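Local coordinates for monoamine oxidase regulatory protein, putative (Archaeoglobus fulgidus, PDB 1Q6W) that probably acts as a MaoC-like hot dog-fold hydratase or dehydratase on thioester substrates, its exact role being unproven, at residues F47-D52 with K63-G68; S91-F96 with L154-P159; K99-L104 with L147-S152. All blocks are in the same frame, centred on the assembly; numbering follows the deposited sequence.

Contact 1: F47-D52 with K63-G68; sequences FPLHTD and KPIAQG
The imidazole of His-50 presents two different surfaces to the 63-68 loop: its ND1 edge to a backbone carbonyl and one of its faces to a side chain. At the edge, ND1 donates to Ile-65 O at 2.6 Å with a fairly straight N-H (161°). The acceptor lies near the ring plane, whereas ND1 approaches Ile-65 O from well above the plane of that carbonyl. Over the face sits Gln-67 CG, 3.5 Å from the His-50 ring centroid and close to the ring normal, a CH-pi contact. CG of His-50 is anti to its own carbonyl carbon (chi1 -49°), which swings the ring out from helix 48-51 to the loop. Histidine suits the place because it joins an N-H donor to a flat aromatic face. The sequence FPLH resembles the part round the histidine of the hydratase 2 motif of MaoC-like hot dog enzymes, whose histidine belongs to the active site, so His-50 may occupy the equivalent position here. With an alanine here, Ile-65 O would probably be left without its imidazole donor and Gln-67 CG without the ring beneath it. Gln-67 NE2 donates to Ile-36 O in helix 33-43, tying down the far end of the bent chain. One residue back, both Leu-49 methyls lie against Ile-65 CG1, and Leu-49 CD1 also meets Ile-65 CD1 at 3.8 Å, the two buried chains crossing at a slant. Their backbones add a weak bond, Ile-65 N to Leu-49 O at 3.4 Å. Leu-49 O also receives a CA-H contact from Pro-64, whose ring rests on Ala-56.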
# COMPACT_ATOMS: atom_id res chain seq x y z
N PHE A 47 -15.00 -4.35 -0.90
CA PHE A 47 -15.61 -3.18 -1.52
C PHE A 47 -16.24 -3.68 -2.83
O PHE A 47 -15.55 -4.22 -3.70
CB PHE A 47 -14.55 -2.12 -1.80
CG PHE A 47 -15.13 -0.79 -2.15
CD1 PHE A 47 -15.69 0.01 -1.16
CD2 PHE A 47 -15.14 -0.34 -3.46
CE1 PHE A 47 -16.26 1.22 -1.48
CE2 PHE A 47 -15.72 0.89 -3.79
CZ PHE A 47 -16.28 1.66 -2.80
N PRO A 48 -17.55 -3.48 -2.98
CA PRO A 48 -18.32 -3.91 -4.16
C PRO A 48 -17.76 -3.60 -5.55
O PRO A 48 -18.06 -4.33 -6.48
CB PRO A 48 -19.70 -3.31 -3.91
CG PRO A 48 -19.39 -2.08 -3.09
CD PRO A 48 -18.35 -2.57 -2.14
N LEU A 49 -16.97 -2.54 -5.70
CA LEU A 49 -16.40 -2.21 -7.01
C LEU A 49 -15.43 -3.33 -7.44
O LEU A 49 -15.19 -3.55 -8.63
CB LEU A 49 -15.64 -0.88 -6.96
CG LEU A 49 -15.53 -0.05 -8.25
CD1 LEU A 49 -14.35 0.88 -8.13
CD2 LEU A 49 -15.37 -0.93 -9.49
N HIS A 50 -14.88 -4.02 -6.45
CA HIS A 50 -13.93 -5.08 -6.71
C HIS A 50 -14.53 -6.48 -6.65
O HIS A 50 -14.11 -7.37 -7.38
CB HIS A 50 -12.77 -5.03 -5.71
CG HIS A 50 -12.17 -3.67 -5.53
ND1 HIS A 50 -11.61 -2.97 -6.57
CD2 HIS A 50 -12.05 -2.89 -4.44
CE1 HIS A 50 -11.16 -1.81 -6.13
NE2 HIS A 50 -11.42 -1.74 -4.83
N THR A 51 -15.53 -6.67 -5.79
CA THR A 51 -16.08 -8.01 -5.64
C THR A 51 -17.58 -8.20 -5.79
O THR A 51 -18.13 -9.22 -5.36
CB THR A 51 -15.63 -8.60 -4.29
OG1 THR A 51 -15.98 -7.70 -3.23
CG2 THR A 51 -14.13 -8.80 -4.28
N ASP A 52 -18.26 -7.24 -6.39
CA ASP A 52 -19.70 -7.35 -6.62
C ASP A 52 -19.98 -7.06 -8.10
O ASP A 52 -20.06 -5.91 -8.51
CB ASP A 52 -20.47 -6.35 -5.78
CG ASP A 52 -21.96 -6.56 -5.87
OD1 ASP A 52 -22.45 -6.88 -6.97
OD2 ASP A 52 -22.66 -6.38 -4.84
N LYS A 63 -17.08 -2.64 -15.43
CA LYS A 63 -16.60 -3.97 -15.04
C LYS A 63 -15.92 -3.80 -13.69
O LYS A 63 -15.71 -2.69 -13.22
CB LYS A 63 -15.55 -4.49 -16.04
CG LYS A 63 -16.00 -4.66 -17.46
CD LYS A 63 -16.88 -5.90 -17.63
CE LYS A 63 -17.26 -6.14 -19.11
NZ LYS A 63 -18.10 -7.35 -19.30
N PRO A 64 -15.60 -4.92 -13.03
CA PRO A 64 -14.94 -4.77 -11.73
C PRO A 64 -13.48 -4.51 -11.99
O PRO A 64 -12.98 -4.87 -13.04
CB PRO A 64 -15.21 -6.12 -11.05
CG PRO A 64 -15.40 -7.05 -12.19
CD PRO A 64 -16.17 -6.26 -13.20
N ILE A 65 -12.80 -3.85 -11.04
CA ILE A 65 -11.38 -3.53 -11.19
C ILE A 65 -10.53 -3.91 -9.97
O ILE A 65 -11.04 -4.12 -8.86
CB ILE A 65 -11.17 -2.01 -11.45
CG1 ILE A 65 -11.63 -1.18 -10.24
CG2 ILE A 65 -11.94 -1.58 -12.66
CD1 ILE A 65 -11.30 0.33 -10.36
N ALA A 66 -9.22 -4.00 -10.17
CA ALA A 66 -8.32 -4.36 -9.09
C ALA A 66 -8.23 -3.26 -8.05
O ALA A 66 -8.46 -2.11 -8.35
CB ALA A 66 -6.94 -4.67 -9.65
N GLN A 67 -7.88 -3.63 -6.82
CA GLN A 67 -7.75 -2.65 -5.77
C GLN A 67 -6.45 -1.89 -6.01
O GLN A 67 -5.45 -2.48 -6.41
CB GLN A 67 -7.71 -3.32 -4.40
CG GLN A 67 -8.91 -4.18 -4.10
CD GLN A 67 -8.71 -5.65 -4.53
OE1 GLN A 67 -8.12 -5.93 -5.58
NE2 GLN A 67 -9.23 -6.58 -3.71
N GLY A 68 -6.45 -0.58 -5.76
CA GLY A 68 -5.24 0.19 -5.94
C GLY A 68 -4.13 -0.30 -5.04
O GLY A 68 -2.98 -0.37 -5.48

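Contact 2: S91-F96 with L154-P159; sequences SVIAFF and LIRKTP
Leu-154 lies between Ile-93 and Phe-96, whose side chains touch its two methyl branches. Leu-154 CD2 meets Ile-93 CD1 at 3.3 Å, while Leu-154 CD1 lies 3.9 Å from Phe-96 CE1, approaching that ring obliquely. Placing CG of Leu-154 anti to its backbone N (chi1 -169°) lets the fork spread between these two neighbours, a task for which a branched aliphatic residue is well suited. Farther along, Arg-156 folds back on a chain bent at chi2 and chi3, and Ile-93 CG1 lies over one face of the guanidinium, toward its rim. NH2 of Arg-156 also makes a weak hydrogen bond to Ser-90 O. Behind these side chains the backbones set the positions. Arg-156 N donates to Ser-91 O at 2.8 Å, and Leu-154 N gives to Ala-94 O at 2.9 Å. Leu-154 O accepts from Ile-93 N at 3.0 Å and, weakly, from Ala-94 N. Ser-91 is held in turn by its OG on Ile-13 O, and Leu-154 and Ile-93 both rest on Ser-129 of the next strand. Two residues facing one, Ile-93 and Ala-94 against Leu-154, make a classic beta bulge, here near the end of the antiparallel pair 92-103 and 145-156 in the sheet of a hot dog fold.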
# COMPACT_ATOMS: atom_id res chain seq x y z
N SER A 91 22.04 -4.83 3.73
CA SER A 91 22.28 -3.39 3.88
C SER A 91 20.99 -2.58 3.81
O SER A 91 20.97 -1.39 4.12
CB SER A 91 23.24 -2.91 2.81
OG SER A 91 22.79 -3.33 1.54
N VAL A 92 19.90 -3.22 3.37
CA VAL A 92 18.61 -2.56 3.29
C VAL A 92 18.02 -2.67 4.68
O VAL A 92 17.45 -3.69 5.05
CB VAL A 92 17.67 -3.26 2.28
CG1 VAL A 92 16.37 -2.49 2.16
CG2 VAL A 92 18.33 -3.33 0.91
N ILE A 93 18.16 -1.60 5.46
CA ILE A 93 17.70 -1.55 6.83
C ILE A 93 16.19 -1.48 7.05
O ILE A 93 15.63 -2.26 7.83
CB ILE A 93 18.31 -0.37 7.56
CG1 ILE A 93 19.83 -0.48 7.54
CG2 ILE A 93 17.76 -0.30 8.97
CD1 ILE A 93 20.54 0.75 8.04
N ALA A 94 15.53 -0.52 6.40
CA ALA A 94 14.09 -0.37 6.58
C ALA A 94 13.38 0.36 5.45
O ALA A 94 13.99 1.06 4.64
CB ALA A 94 13.80 0.35 7.89
N PHE A 95 12.06 0.15 5.41
CA PHE A 95 11.19 0.78 4.44
C PHE A 95 10.85 2.09 5.14
O PHE A 95 10.10 2.10 6.11
CB PHE A 95 9.94 -0.08 4.25
CG PHE A 95 9.12 0.31 3.05
CD1 PHE A 95 8.07 -0.51 2.62
CD2 PHE A 95 9.39 1.47 2.34
CE1 PHE A 95 7.31 -0.17 1.49
CE2 PHE A 95 8.64 1.82 1.22
CZ PHE A 95 7.60 1.00 0.79
N PHE A 96 11.42 3.19 4.66
CA PHE A 96 11.19 4.48 5.29
C PHE A 96 9.75 5.00 5.14
O PHE A 96 9.07 5.24 6.14
CB PHE A 96 12.17 5.50 4.71
CG PHE A 96 12.63 6.51 5.71
CD1 PHE A 96 13.47 6.12 6.76
CD2 PHE A 96 12.19 7.82 5.65
CE1 PHE A 96 13.86 7.03 7.73
CE2 PHE A 96 12.57 8.75 6.62
CZ PHE A 96 13.41 8.35 7.67
N LEU A 154 15.78 3.10 3.77
CA LEU A 154 16.95 3.51 4.52
C LEU A 154 18.02 2.43 4.30
O LEU A 154 17.85 1.28 4.71
CB LEU A 154 16.59 3.64 6.00
CG LEU A 154 17.60 4.30 6.93
CD1 LEU A 154 16.93 4.70 8.22
CD2 LEU A 154 18.72 3.32 7.20
N ILE A 155 19.12 2.79 3.64
CA ILE A 155 20.15 1.80 3.39
C ILE A 155 21.51 2.13 4.02
O ILE A 155 21.93 3.28 4.05
CB ILE A 155 20.32 1.53 1.87
CG1 ILE A 155 21.05 2.69 1.22
CG2 ILE A 155 18.95 1.39 1.20
CD1 ILE A 155 21.25 2.48 -0.26
N ARG A 156 22.16 1.10 4.51
CA ARG A 156 23.47 1.18 5.17
C ARG A 156 24.60 1.73 4.31
O ARG A 156 24.68 1.47 3.11
CB ARG A 156 23.86 -0.21 5.67
CG ARG A 156 25.02 -0.23 6.63
CD ARG A 156 24.55 -0.79 7.95
NE ARG A 156 24.03 -2.14 7.78
CZ ARG A 156 23.21 -2.74 8.64
NH1 ARG A 156 22.82 -2.11 9.74
NH2 ARG A 156 22.80 -3.97 8.39
N LYS A 157 25.49 2.49 4.94
CA LYS A 157 26.64 3.07 4.26
C LYS A 157 27.82 2.11 4.38
O LYS A 157 27.88 1.32 5.33
CB LYS A 157 27.00 4.44 4.85
CG LYS A 157 25.96 5.51 4.53
CD LYS A 157 26.45 6.92 4.78
CE LYS A 157 26.50 7.23 6.25
NZ LYS A 157 26.86 8.66 6.47
N THR A 158 28.74 2.17 3.42
CA THR A 158 29.90 1.29 3.43
C THR A 158 30.71 1.42 4.71
O THR A 158 30.86 2.52 5.26
CB THR A 158 30.86 1.60 2.26
OG1 THR A 158 30.12 1.72 1.04
CG2 THR A 158 31.88 0.47 2.10
N PRO A 159 31.26 0.29 5.18
CA PRO A 159 32.07 0.20 6.39
C PRO A 159 33.51 0.67 6.12
O PRO A 159 34.03 0.50 5.01
CB PRO A 159 32.00 -1.28 6.72
CG PRO A 159 32.01 -1.90 5.36
CD PRO A 159 31.01 -1.05 4.62

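Contact 3: K99-L104 with L147-S152; sequences KDVRFL and LTALYS
Val-101 and Ala-149 face each other in the antiparallel sheet of the hot dog fold, on the side that meets the long helix 68-84. The small Ala-149 makes a shallow place that Val-101 CG2 fills, 3.8 Å from Ala-149 CB. Next along the same face, the Phe-103 ring and Leu-147 run next to each other in the same direction, and Leu-147 CD1 settles obliquely against Phe-103 CE2 at 3.5 Å. Val-101 and Leu-147 both pack on Leu-72 of the helix. Val-101 also pairs antiparallel with a strand of the second subunit, carrying the sheet across the interface, where Phe-103 meets Phe-95 of that subunit. The reverse face bears polar Asp-100, Arg-102 and Thr-148, with Leu-150 the one aliphatic chain among them, partly exposed beside Asp-100. The backbones join by Arg-102 N to Thr-148 O (2.7 Å) and Thr-148 N to Arg-102 O (3.1 Å). At the other end Lys-99 and Asp-100 both face Leu-150 in a classic beta bulge, their N atoms making weak bonds to Leu-150 O. With OG1 of Thr-148 anti to its backbone N (chi1 -166°) and weakly bonded to Leu-136 O, the methyl CG2 is turned across the strands to lie beside Arg-102 CB.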
# COMPACT_ATOMS: atom_id res chain seq x y z
N LYS A 99 5.94 8.53 -0.06
CA LYS A 99 5.57 9.94 -0.14
C LYS A 99 4.44 10.27 -1.08
O LYS A 99 3.73 11.24 -0.87
CB LYS A 99 6.78 10.79 -0.51
CG LYS A 99 6.58 12.27 -0.31
CD LYS A 99 7.86 13.03 -0.61
CE LYS A 99 7.68 14.53 -0.41
NZ LYS A 99 8.95 15.27 -0.66
N ASP A 100 4.26 9.51 -2.13
CA ASP A 100 3.18 9.85 -3.03
C ASP A 100 2.74 8.68 -3.85
O ASP A 100 3.56 7.90 -4.33
CB ASP A 100 3.57 10.98 -3.96
CG ASP A 100 2.60 11.15 -5.10
OD1 ASP A 100 2.58 10.27 -5.99
OD2 ASP A 100 1.85 12.14 -5.11
N VAL A 101 1.43 8.55 -4.01
CA VAL A 101 0.90 7.48 -4.80
C VAL A 101 -0.27 8.05 -5.55
O VAL A 101 -1.19 8.60 -4.93
CB VAL A 101 0.42 6.28 -3.92
CG1 VAL A 101 -0.11 5.15 -4.81
CG2 VAL A 101 1.56 5.77 -3.06
N ARG A 102 -0.25 7.92 -6.86
CA ARG A 102 -1.34 8.39 -7.69
C ARG A 102 -1.94 7.24 -8.50
O ARG A 102 -1.24 6.55 -9.25
CB ARG A 102 -0.85 9.47 -8.65
CG ARG A 102 -0.59 10.80 -7.99
CD ARG A 102 -0.20 11.84 -9.04
NE ARG A 102 -0.18 13.19 -8.50
CZ ARG A 102 0.01 14.28 -9.24
NH1 ARG A 102 0.19 14.17 -10.55
NH2 ARG A 102 0.01 15.48 -8.67
N PHE A 103 -3.24 7.03 -8.33
CA PHE A 103 -3.93 5.99 -9.09
C PHE A 103 -4.45 6.65 -10.36
O PHE A 103 -5.46 7.33 -10.36
CB PHE A 103 -5.05 5.41 -8.23
CG PHE A 103 -4.55 4.79 -6.95
CD1 PHE A 103 -4.84 5.38 -5.71
CD2 PHE A 103 -3.74 3.65 -6.97
CE1 PHE A 103 -4.35 4.85 -4.52
CE2 PHE A 103 -3.23 3.11 -5.79
CZ PHE A 103 -3.53 3.70 -4.56
N LEU A 104 -3.74 6.47 -11.45
CA LEU A 104 -4.10 7.11 -12.70
C LEU A 104 -5.17 6.45 -13.54
O LEU A 104 -6.15 7.09 -13.93
CB LEU A 104 -2.85 7.28 -13.56
CG LEU A 104 -1.69 7.94 -12.81
CD1 LEU A 104 -0.47 8.01 -13.70
CD2 LEU A 104 -2.10 9.34 -12.34
N LEU A 147 -0.36 3.57 -12.55
CA LEU A 147 -0.07 4.00 -11.20
C LEU A 147 1.32 4.59 -11.10
O LEU A 147 2.24 4.17 -11.80
CB LEU A 147 -0.21 2.82 -10.22
CG LEU A 147 0.08 3.01 -8.73
CD1 LEU A 147 -0.67 1.96 -7.94
CD2 LEU A 147 1.58 2.93 -8.44
N THR A 148 1.48 5.56 -10.22
CA THR A 148 2.77 6.20 -10.03
C THR A 148 2.96 6.43 -8.54
O THR A 148 1.99 6.65 -7.81
CB THR A 148 2.84 7.55 -10.80
OG1 THR A 148 4.20 7.98 -10.87
CG2 THR A 148 2.01 8.62 -10.10
N ALA A 149 4.20 6.34 -8.07
CA ALA A 149 4.47 6.55 -6.66
C ALA A 149 5.92 6.90 -6.34
O ALA A 149 6.84 6.68 -7.15
CB ALA A 149 4.06 5.32 -5.86
N LEU A 150 6.10 7.44 -5.15
CA LEU A 150 7.41 7.83 -4.66
C LEU A 150 7.60 7.13 -3.31
O LEU A 150 6.80 7.31 -2.39
CB LEU A 150 7.44 9.35 -4.48
CG LEU A 150 8.56 10.16 -5.12
CD1 LEU A 150 8.80 9.72 -6.55
CD2 LEU A 150 8.16 11.61 -5.05
N TYR A 151 8.64 6.31 -3.19
CA TYR A 151 8.89 5.61 -1.93
C TYR A 151 10.36 5.69 -1.60
O TYR A 151 11.20 5.92 -2.48
CB TYR A 151 8.41 4.15 -2.02
CG TYR A 151 9.21 3.25 -2.95
CD1 TYR A 151 10.24 2.46 -2.45
CD2 TYR A 151 8.91 3.17 -4.32
CE1 TYR A 151 10.96 1.61 -3.28
CE2 TYR A 151 9.62 2.32 -5.16
CZ TYR A 151 10.64 1.54 -4.64
OH TYR A 151 11.35 0.68 -5.45
N SER A 152 10.70 5.50 -0.33
CA SER A 152 12.10 5.57 0.07
C SER A 152 12.52 4.51 1.07
O SER A 152 11.73 4.08 1.91
CB SER A 152 12.39 6.94 0.64
OG SER A 152 11.49 7.19 1.69

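Contacts 2 and 3 are successive parts of one strand pair, 92-103 with 145-156; their centres are 21 Å apart and they meet where Phe-96 CB lies 3.2 Å from Ser-152 O. Contact 1 joins the sheet at contact 3, with Gly-68 O 3.5 Å from Phe-103 CE2, where helix 68-84 begins. Within the chain, contacts 1 and 2 are 37 Å apart between centres. The dimer brings these two together, as Val-92 packs on Phe-47 of the second subunit. It also joins contact 2 to contact 3, Phe-95 meeting Phe-103 of the second subunit. Such shared surfaces fit hot dog dimers, whose active sites commonly lie near the interface, consistent with the inferred place of His-50.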